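PDB 7LVO: phosphoribosyl-glycinamide (GAR) synthetase, which catalyses the ATP-dependent ligation of phosphoribosylamine with glycine, the second step of de novo purine biosynthesis, as the N-terminal half of a bifunctional fungal enzyme. Local coordinates for residues A[148-151]-A[152-155]; A[164-167]-A[168-172]; A[293-296]-A[297-301]; A[301-304]-A[305-308]. One frame throughout, in Å; residues are numbered along the deposited sequence.

In the fold
All four contacts are local ones within the ATP-grasp part of the chain. Contacts 1, 3 and 4 are partly buried turns of helix: contact 1 on helix 146-155, contacts 3 and 4 in succession on helix 287-307, sharing Thr-301. Contacts 1 and 4 rest on regular i to i+4 backbone bonds and touch directly, through the salt bridge of Arg-155 with Asp-308 and Phe-152 on Met-305. Contact 3 mixes a widened helical turn with apolar packing. Contact 2 lies apart at the surface, its centre 27 Å or more from those of contacts 3 and 4, where a strand turns into a helix; backbone N-H groups, a glutamine amide and a pair of threonine hydroxyls bond there.

Contact 1 (A[148-151]-A[152-155])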
# COMPACT_ATOMS: atom_id res chain seq x y z
N LEU A 148 -13.54 -13.27 -2.66
CA LEU A 148 -13.78 -13.43 -1.23
C LEU A 148 -14.05 -12.09 -0.56
O LEU A 148 -14.94 -11.97 0.29
CB LEU A 148 -12.60 -14.14 -0.58
CG LEU A 148 -12.65 -14.35 0.93
CD1 LEU A 148 -11.76 -15.52 1.34
CD2 LEU A 148 -12.24 -13.09 1.69
N SER A 149 -13.29 -11.06 -0.94
CA SER A 149 -13.45 -9.76 -0.30
C SER A 149 -14.83 -9.18 -0.56
O SER A 149 -15.47 -8.63 0.35
CB SER A 149 -12.37 -8.79 -0.80
OG SER A 149 -12.61 -8.41 -2.14
N LYS A 150 -15.33 -9.30 -1.79
CA LYS A 150 -16.65 -8.78 -2.10
C LYS A 150 -17.73 -9.55 -1.36
O LYS A 150 -18.69 -8.96 -0.85
CB LYS A 150 -16.90 -8.82 -3.61
CG LYS A 150 -15.92 -7.98 -4.42
CD LYS A 150 -16.16 -6.48 -4.26
CE LYS A 150 -17.50 -6.06 -4.88
NZ LYS A 150 -17.64 -4.57 -4.94
N GLU A 151 -17.61 -10.88 -1.29
CA GLU A 151 -18.54 -11.67 -0.50
C GLU A 151 -18.50 -11.24 0.96
O GLU A 151 -19.55 -11.11 1.61
CB GLU A 151 -18.22 -13.16 -0.63
CG GLU A 151 -19.20 -14.07 0.10
CD GLU A 151 -18.69 -15.50 0.23
OE1 GLU A 151 -17.64 -15.83 -0.36
OE2 GLU A 151 -19.34 -16.30 0.93
N PHE A 152 -17.30 -11.03 1.51
CA PHE A 152 -17.17 -10.57 2.88
C PHE A 152 -17.92 -9.26 3.10
O PHE A 152 -18.59 -9.08 4.11
CB PHE A 152 -15.68 -10.41 3.23
CG PHE A 152 -15.43 -9.78 4.58
CD1 PHE A 152 -15.33 -8.41 4.71
CD2 PHE A 152 -15.29 -10.57 5.70
CE1 PHE A 152 -15.11 -7.83 5.95
CE2 PHE A 152 -15.07 -10.00 6.94
CZ PHE A 152 -14.97 -8.63 7.07
N MET A 153 -17.81 -8.33 2.14
CA MET A 153 -18.48 -7.04 2.30
C MET A 153 -19.99 -7.21 2.33
O MET A 153 -20.69 -6.63 3.17
CB MET A 153 -18.06 -6.09 1.18
CG MET A 153 -16.58 -5.74 1.17
SD MET A 153 -16.11 -4.82 -0.32
CE MET A 153 -14.33 -5.00 -0.30
N ALA A 154 -20.53 -8.02 1.41
CA ALA A 154 -21.97 -8.22 1.36
C ALA A 154 -22.48 -8.93 2.60
O ALA A 154 -23.53 -8.57 3.15
CB ALA A 154 -22.34 -8.99 0.10
N ARG A 155 -21.74 -9.94 3.07
CA ARG A 155 -22.18 -10.69 4.25
C ARG A 155 -22.24 -9.81 5.49
O ARG A 155 -23.02 -10.08 6.41
CB ARG A 155 -21.26 -11.88 4.50
CG ARG A 155 -21.53 -12.61 5.79
CD ARG A 155 -20.77 -13.94 5.88
NE ARG A 155 -19.33 -13.75 5.90
CZ ARG A 155 -18.54 -13.85 4.83
NH1 ARG A 155 -19.03 -14.13 3.63
NH2 ARG A 155 -17.24 -13.65 4.97
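Glu-151 and Arg-155, one helical turn apart, form a salt bridge at its long limit, OE2 to NH1 at 3.5 Å. The carboxylate and guanidinium planes stand nearly perpendicular, 87° apart, so the two groups do not pair flat. Glu-151 runs out extended, while Arg-155 bends at chi3 (64°), which folds its NH1 back over the glutamate, equally close to CG. The stronger partner of the guanidinium is Asp-308, which takes NH2.

The backbone is that of a regular alpha-helix, with i to i+4 bonds from Phe-152 N to Leu-148 O (2.8 Å) through Arg-155 N to Glu-151 O (2.9 Å). This is helix 146-155 of the ATP-grasp region, and its inner side faces helix 287-307 and strand 326-333.

Packing on that side falls to Phe-152 and Met-153. Met-153 CG, anti to the carbonyl carbon (chi1 -63°), sits 3.2 Å from Ser-149 O; the extended chain beyond it brings SD beside Lys-150 CD at 4.3 Å. Phe-152 sends its ring away from the preceding turn, onto Thr-301 and Met-305. The lysine ammonium is gripped by Glu-233, Thr-160 and the carbonyl of Ala-161; Glu-233 is predicted to belong to the ATP site.

Contact 2 (A[164-167]-A[168-172]); sequences RSFT and STQYE
The chain leaves strand 163-167 at Thr-167 and doubles back through a type I beta-turn, Thr-167 to Gln-170, closed by Gln-170 N to Thr-167 O at 2.9 Å, with the donor well above the carbonyl plane and the N-H distinctly bent.

Gln-170, at the N-cap position of helix 171-179, answers with its side chain. Its CG lies anti to the carbonyl carbon (chi1 -62°) and the chain beyond is extended, which carries the amide back across Thr-167. OE1 accepts the Thr-167 N-H at 3.0 Å, nearly straight at 163°, though the donor sits out of the amide plane. The same oxygen lies 3.3 Å from Phe-166 CA, and the amide stands steeply to the phenyl ring, their planes 74° apart. Thr-167 OG1 rests against Gln-170 CG at 3.2 Å and meets Thr-169 OG1, also at 3.2 Å, in a hydroxyl pair where either may donate. Phe-166 lies between Val-230 and Val-232 of strand 229-234 and Asp-173 and Ala-174 of helix 171-179.

Thr-167 and Gln-170 thus exchange two bonds, one from each backbone N-H, which ties the last strand residue to the helix start. Since backbone and neutral polar groups make these bonds, the link should depend little on ionisation, and the amide oxygen's bond helps to fix how Gln-170 is turned.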
# COMPACT_ATOMS: atom_id res chain seq x y z
N ARG A 164 -21.02 -9.75 -8.96
CA ARG A 164 -21.22 -11.19 -8.96
C ARG A 164 -19.89 -11.83 -9.33
O ARG A 164 -19.21 -11.38 -10.26
CB ARG A 164 -22.32 -11.63 -9.92
CG ARG A 164 -23.74 -11.34 -9.45
CD ARG A 164 -24.07 -12.01 -8.11
NE ARG A 164 -23.84 -13.45 -8.13
CZ ARG A 164 -22.91 -14.08 -7.41
NH1 ARG A 164 -22.12 -13.43 -6.57
NH2 ARG A 164 -22.78 -15.40 -7.54
N SER A 165 -19.52 -12.88 -8.61
CA SER A 165 -18.26 -13.58 -8.83
C SER A 165 -18.48 -14.81 -9.70
O SER A 165 -19.55 -15.42 -9.69
CB SER A 165 -17.62 -13.98 -7.50
OG SER A 165 -17.21 -12.83 -6.78
N PHE A 166 -17.44 -15.17 -10.45
CA PHE A 166 -17.50 -16.30 -11.36
C PHE A 166 -16.17 -17.03 -11.34
O PHE A 166 -15.12 -16.44 -11.08
CB PHE A 166 -17.80 -15.86 -12.80
CG PHE A 166 -19.07 -15.08 -12.95
CD1 PHE A 166 -19.08 -13.70 -12.77
CD2 PHE A 166 -20.26 -15.71 -13.26
CE1 PHE A 166 -20.25 -12.98 -12.90
CE2 PHE A 166 -21.44 -14.99 -13.40
CZ PHE A 166 -21.43 -13.63 -13.22
N THR A 167 -16.22 -18.33 -11.61
CA THR A 167 -15.02 -19.15 -11.78
C THR A 167 -14.67 -19.24 -13.26
O THR A 167 -15.47 -18.90 -14.14
CB THR A 167 -15.23 -20.55 -11.19
OG1 THR A 167 -16.29 -21.21 -11.88
CG2 THR A 167 -15.57 -20.45 -9.71
N SER A 168 -13.45 -19.71 -13.53
CA SER A 168 -12.98 -19.79 -14.91
C SER A 168 -13.87 -20.69 -15.76
O SER A 168 -14.00 -20.47 -16.97
CB SER A 168 -11.53 -20.29 -14.94
OG SER A 168 -11.42 -21.56 -14.33
N THR A 169 -14.50 -21.70 -15.15
CA THR A 169 -15.37 -22.59 -15.90
C THR A 169 -16.75 -21.99 -16.16
O THR A 169 -17.48 -22.50 -17.02
CB THR A 169 -15.54 -23.92 -15.16
OG1 THR A 169 -16.10 -23.68 -13.86
CG2 THR A 169 -14.19 -24.61 -15.00
N GLN A 170 -17.12 -20.93 -15.45
CA GLN A 170 -18.41 -20.27 -15.63
C GLN A 170 -18.34 -19.14 -16.65
O GLN A 170 -19.05 -18.13 -16.51
CB GLN A 170 -18.92 -19.75 -14.29
CG GLN A 170 -19.18 -20.84 -13.27
CD GLN A 170 -19.54 -20.30 -11.90
OE1 GLN A 170 -19.12 -19.20 -11.52
NE2 GLN A 170 -20.32 -21.06 -11.14
N TYR A 171 -17.51 -19.28 -17.69
CA TYR A 171 -17.41 -18.24 -18.71
C TYR A 171 -18.75 -18.01 -19.40
O TYR A 171 -19.04 -16.88 -19.81
CB TYR A 171 -16.34 -18.62 -19.73
CG TYR A 171 -16.34 -17.77 -20.98
CD1 TYR A 171 -15.83 -16.48 -20.96
CD2 TYR A 171 -16.85 -18.26 -22.18
CE1 TYR A 171 -15.84 -15.69 -22.10
CE2 TYR A 171 -16.85 -17.49 -23.32
CZ TYR A 171 -16.35 -16.21 -23.28
OH TYR A 171 -16.35 -15.43 -24.42
N GLU A 172 -19.57 -19.05 -19.54
CA GLU A 172 -20.88 -18.88 -20.15
C GLU A 172 -21.77 -17.99 -19.29
O GLU A 172 -22.49 -17.12 -19.81
CB GLU A 172 -21.54 -20.25 -20.36
CG GLU A 172 -20.85 -21.12 -21.39
CD GLU A 172 -21.10 -20.66 -22.82
OE1 GLU A 172 -21.81 -19.64 -23.00
OE2 GLU A 172 -20.60 -21.32 -23.75

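Contact 3 (A[293-296]-A[297-301]); sequences CVKD and VLEPT
Lys-295 and Glu-299 lie side by side and point the same way, so they meet along their flanks: Lys-295 CD comes within 3.3 Å of Glu-299 OE1, while NZ stays 5.2 Å from that oxygen. Bends at chi2 and chi4 carry the lysine's end aside, and its ammonium is in a long, weak ion pair with Glu-291. The other carboxylate oxygen, OE2, touches Val-294 CG1 at 3.8 Å, the two side chains lying obliquely. Val-294 divides its branches, for CG2 meets Leu-298 CD2 at 4.2 Å.

Pro-300 brings the CG-CD edge of its ring against the carbonyl oxygen of Lys-295, both carbons 3.2 Å from it. With no N-H to give, it kinks the helix. The turn before it is widened to the pi type: Leu-298 N and Glu-299 N reach back five residues, to Cys-293 O and Val-294 O, each at 3.0 Å, and Val-297 N adds a weak bond to Cys-293 O. Thr-301 OG1 then bonds to Val-297 O at 2.6 Å.

Helix 287-307 lies against the sheet here, with Cys-293, Val-297 and Leu-298 on Phe-320 of strand 315-323, Val-297 also on strand 326-333, and Val-294 and Leu-298 on Pro-254 of strand 252-254.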
# COMPACT_ATOMS: atom_id res chain seq x y z
N CYS A 293 -16.78 6.31 6.96
CA CYS A 293 -15.79 5.28 6.65
C CYS A 293 -15.46 4.44 7.88
O CYS A 293 -15.40 3.21 7.82
CB CYS A 293 -14.52 5.91 6.09
SG CYS A 293 -14.69 6.70 4.49
N VAL A 294 -15.23 5.10 9.02
CA VAL A 294 -14.85 4.38 10.23
C VAL A 294 -16.01 3.54 10.73
O VAL A 294 -15.87 2.34 10.99
CB VAL A 294 -14.36 5.37 11.30
CG1 VAL A 294 -14.14 4.66 12.63
CG2 VAL A 294 -13.09 6.07 10.85
N LYS A 295 -17.19 4.16 10.87
CA LYS A 295 -18.31 3.46 11.51
C LYS A 295 -18.97 2.44 10.58
O LYS A 295 -19.50 1.44 11.06
CB LYS A 295 -19.36 4.47 11.97
CG LYS A 295 -18.93 5.35 13.14
CD LYS A 295 -18.57 4.51 14.36
CE LYS A 295 -18.59 5.35 15.63
NZ LYS A 295 -19.98 5.77 15.99
N ASP A 296 -18.96 2.68 9.28
CA ASP A 296 -19.67 1.83 8.34
C ASP A 296 -18.78 0.82 7.63
O ASP A 296 -19.31 -0.12 7.01
CB ASP A 296 -20.38 2.69 7.28
CG ASP A 296 -21.32 3.70 7.89
OD1 ASP A 296 -21.49 3.68 9.13
OD2 ASP A 296 -21.89 4.52 7.14
N VAL A 297 -17.45 0.97 7.70
CA VAL A 297 -16.55 0.08 6.97
C VAL A 297 -15.47 -0.47 7.90
O VAL A 297 -15.38 -1.69 8.11
CB VAL A 297 -15.91 0.82 5.78
CG1 VAL A 297 -14.85 -0.05 5.11
CG2 VAL A 297 -16.98 1.24 4.78
N LEU A 298 -14.63 0.41 8.45
CA LEU A 298 -13.45 -0.05 9.18
C LEU A 298 -13.84 -0.91 10.38
O LEU A 298 -13.38 -2.05 10.52
CB LEU A 298 -12.62 1.16 9.63
CG LEU A 298 -11.63 1.70 8.60
CD1 LEU A 298 -12.31 2.03 7.29
CD2 LEU A 298 -10.91 2.93 9.16
N GLU A 299 -14.69 -0.39 11.26
CA GLU A 299 -15.06 -1.15 12.45
C GLU A 299 -15.88 -2.38 12.09
O GLU A 299 -15.60 -3.47 12.62
CB GLU A 299 -15.78 -0.25 13.45
CG GLU A 299 -14.85 0.76 14.12
CD GLU A 299 -15.57 1.76 14.99
OE1 GLU A 299 -16.82 1.82 14.94
OE2 GLU A 299 -14.89 2.51 15.72
N PRO A 300 -16.89 -2.29 11.22
CA PRO A 300 -17.56 -3.53 10.77
C PRO A 300 -16.61 -4.51 10.11
O PRO A 300 -16.83 -5.73 10.19
CB PRO A 300 -18.62 -3.02 9.79
CG PRO A 300 -18.91 -1.63 10.24
CD PRO A 300 -17.59 -1.08 10.76
N THR A 301 -15.56 -4.02 9.44
CA THR A 301 -14.59 -4.93 8.84
C THR A 301 -13.80 -5.67 9.92
O THR A 301 -13.67 -6.90 9.86
CB THR A 301 -13.64 -4.16 7.92
OG1 THR A 301 -14.37 -3.64 6.79
CG2 THR A 301 -12.53 -5.06 7.42

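Contact 4 (A[301-304]-A[305-308])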
# COMPACT_ATOMS: atom_id res chain seq x y z
N THR A 301 -15.56 -4.02 9.44
CA THR A 301 -14.59 -4.93 8.84
C THR A 301 -13.80 -5.67 9.92
O THR A 301 -13.67 -6.90 9.86
CB THR A 301 -13.64 -4.16 7.92
OG1 THR A 301 -14.37 -3.64 6.79
CG2 THR A 301 -12.53 -5.06 7.42
N ILE A 302 -13.26 -4.94 10.90
CA ILE A 302 -12.46 -5.57 11.94
C ILE A 302 -13.32 -6.53 12.76
O ILE A 302 -12.89 -7.65 13.07
CB ILE A 302 -11.80 -4.50 12.83
CG1 ILE A 302 -10.83 -3.66 12.01
CG2 ILE A 302 -11.09 -5.15 14.02
CD1 ILE A 302 -9.74 -4.45 11.32
N LYS A 303 -14.53 -6.10 13.12
CA LYS A 303 -15.44 -7.00 13.85
C LYS A 303 -15.81 -8.20 13.00
O LYS A 303 -15.86 -9.34 13.49
CB LYS A 303 -16.69 -6.23 14.28
CG LYS A 303 -17.66 -7.07 15.11
CD LYS A 303 -19.01 -6.38 15.27
CE LYS A 303 -18.90 -5.07 16.02
NZ LYS A 303 -20.24 -4.44 16.24
N GLY A 304 -16.09 -7.98 11.71
CA GLY A 304 -16.49 -9.08 10.85
C GLY A 304 -15.41 -10.14 10.72
O GLY A 304 -15.72 -11.33 10.64
N MET A 305 -14.14 -9.71 10.70
CA MET A 305 -13.06 -10.68 10.58
C MET A 305 -12.97 -11.58 11.81
O MET A 305 -12.69 -12.77 11.69
CB MET A 305 -11.73 -9.95 10.34
CG MET A 305 -11.65 -9.25 8.98
SD MET A 305 -11.72 -10.39 7.58
CE MET A 305 -10.03 -11.02 7.59
N ARG A 306 -13.20 -11.02 13.00
CA ARG A 306 -13.27 -11.85 14.20
C ARG A 306 -14.43 -12.84 14.11
O ARG A 306 -14.27 -14.04 14.35
CB ARG A 306 -13.41 -11.00 15.46
CG ARG A 306 -12.18 -10.21 15.82
CD ARG A 306 -12.17 -9.84 17.31
NE ARG A 306 -13.42 -9.21 17.73
CZ ARG A 306 -13.71 -7.93 17.56
NH1 ARG A 306 -12.88 -7.11 16.94
NH2 ARG A 306 -14.88 -7.46 18.01
N GLU A 307 -15.62 -12.34 13.75
CA GLU A 307 -16.79 -13.22 13.64
C GLU A 307 -16.54 -14.34 12.64
O GLU A 307 -16.90 -15.50 12.90
CB GLU A 307 -18.01 -12.40 13.24
CG GLU A 307 -18.45 -11.40 14.30
CD GLU A 307 -19.53 -10.45 13.80
OE1 GLU A 307 -19.59 -10.20 12.58
OE2 GLU A 307 -20.31 -9.96 14.65
N ASP A 308 -15.91 -14.02 11.51
CA ASP A 308 -15.61 -15.04 10.52
C ASP A 308 -14.49 -15.97 10.96
O ASP A 308 -14.22 -16.96 10.26
CB ASP A 308 -15.25 -14.39 9.18
CG ASP A 308 -16.45 -13.76 8.49
OD1 ASP A 308 -17.57 -13.89 9.02
OD2 ASP A 308 -16.27 -13.13 7.43
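Asp-308 N bonds to Gly-304 O at 2.8 Å and Glu-307 N to Lys-303 O at 3.0 Å, almost straight (171°), along this last stretch of helix 287-307. Met-305 N to Thr-301 O matches them at 3.0 Å; of the four backbone bonds only Arg-306 N to Ile-302 O, stretched to 3.4 Å, is weak. The polar ends of Thr-301, Arg-306 and Asp-308 find partners outside the two segments. Asp-308 OD2 is held by Arg-155 and by a hydrogen bond from His-156 NE2, which would be expected to stabilise its negative charge. Arg-306 NH1 gives its hydrogen bond to the carbonyl of Gly-249, and Thr-301 OG1 bonds back to Val-297 O and to Tyr-332 OH.

Arg-306 bends at chi3 (-51°), turning its guanidinium back along the helix so that one face covers Lys-303 CA, with CZ 4.2 Å away. Its NH1 passes Ile-302 CG2 at 3.9 Å. Lys-303 and Glu-307 meet through the alkyl part of the lysine, CD to OE2 at 3.9 Å, and their charged ends do not pair. On the buried side Met-305, bent at chi2 and chi3, leads its sulfur away from the preceding turn, while its CG sits 3.2 Å from Thr-301 O. Ile-302 packs on Leu-316 of strand 315-323.

The arrangement is the C-terminal end of an amphipathic alpha-helix in the ATP-grasp part of the enzyme: one side lies on the sheet and helix 146-155, the other bears Lys-303 and Glu-307, both exposed.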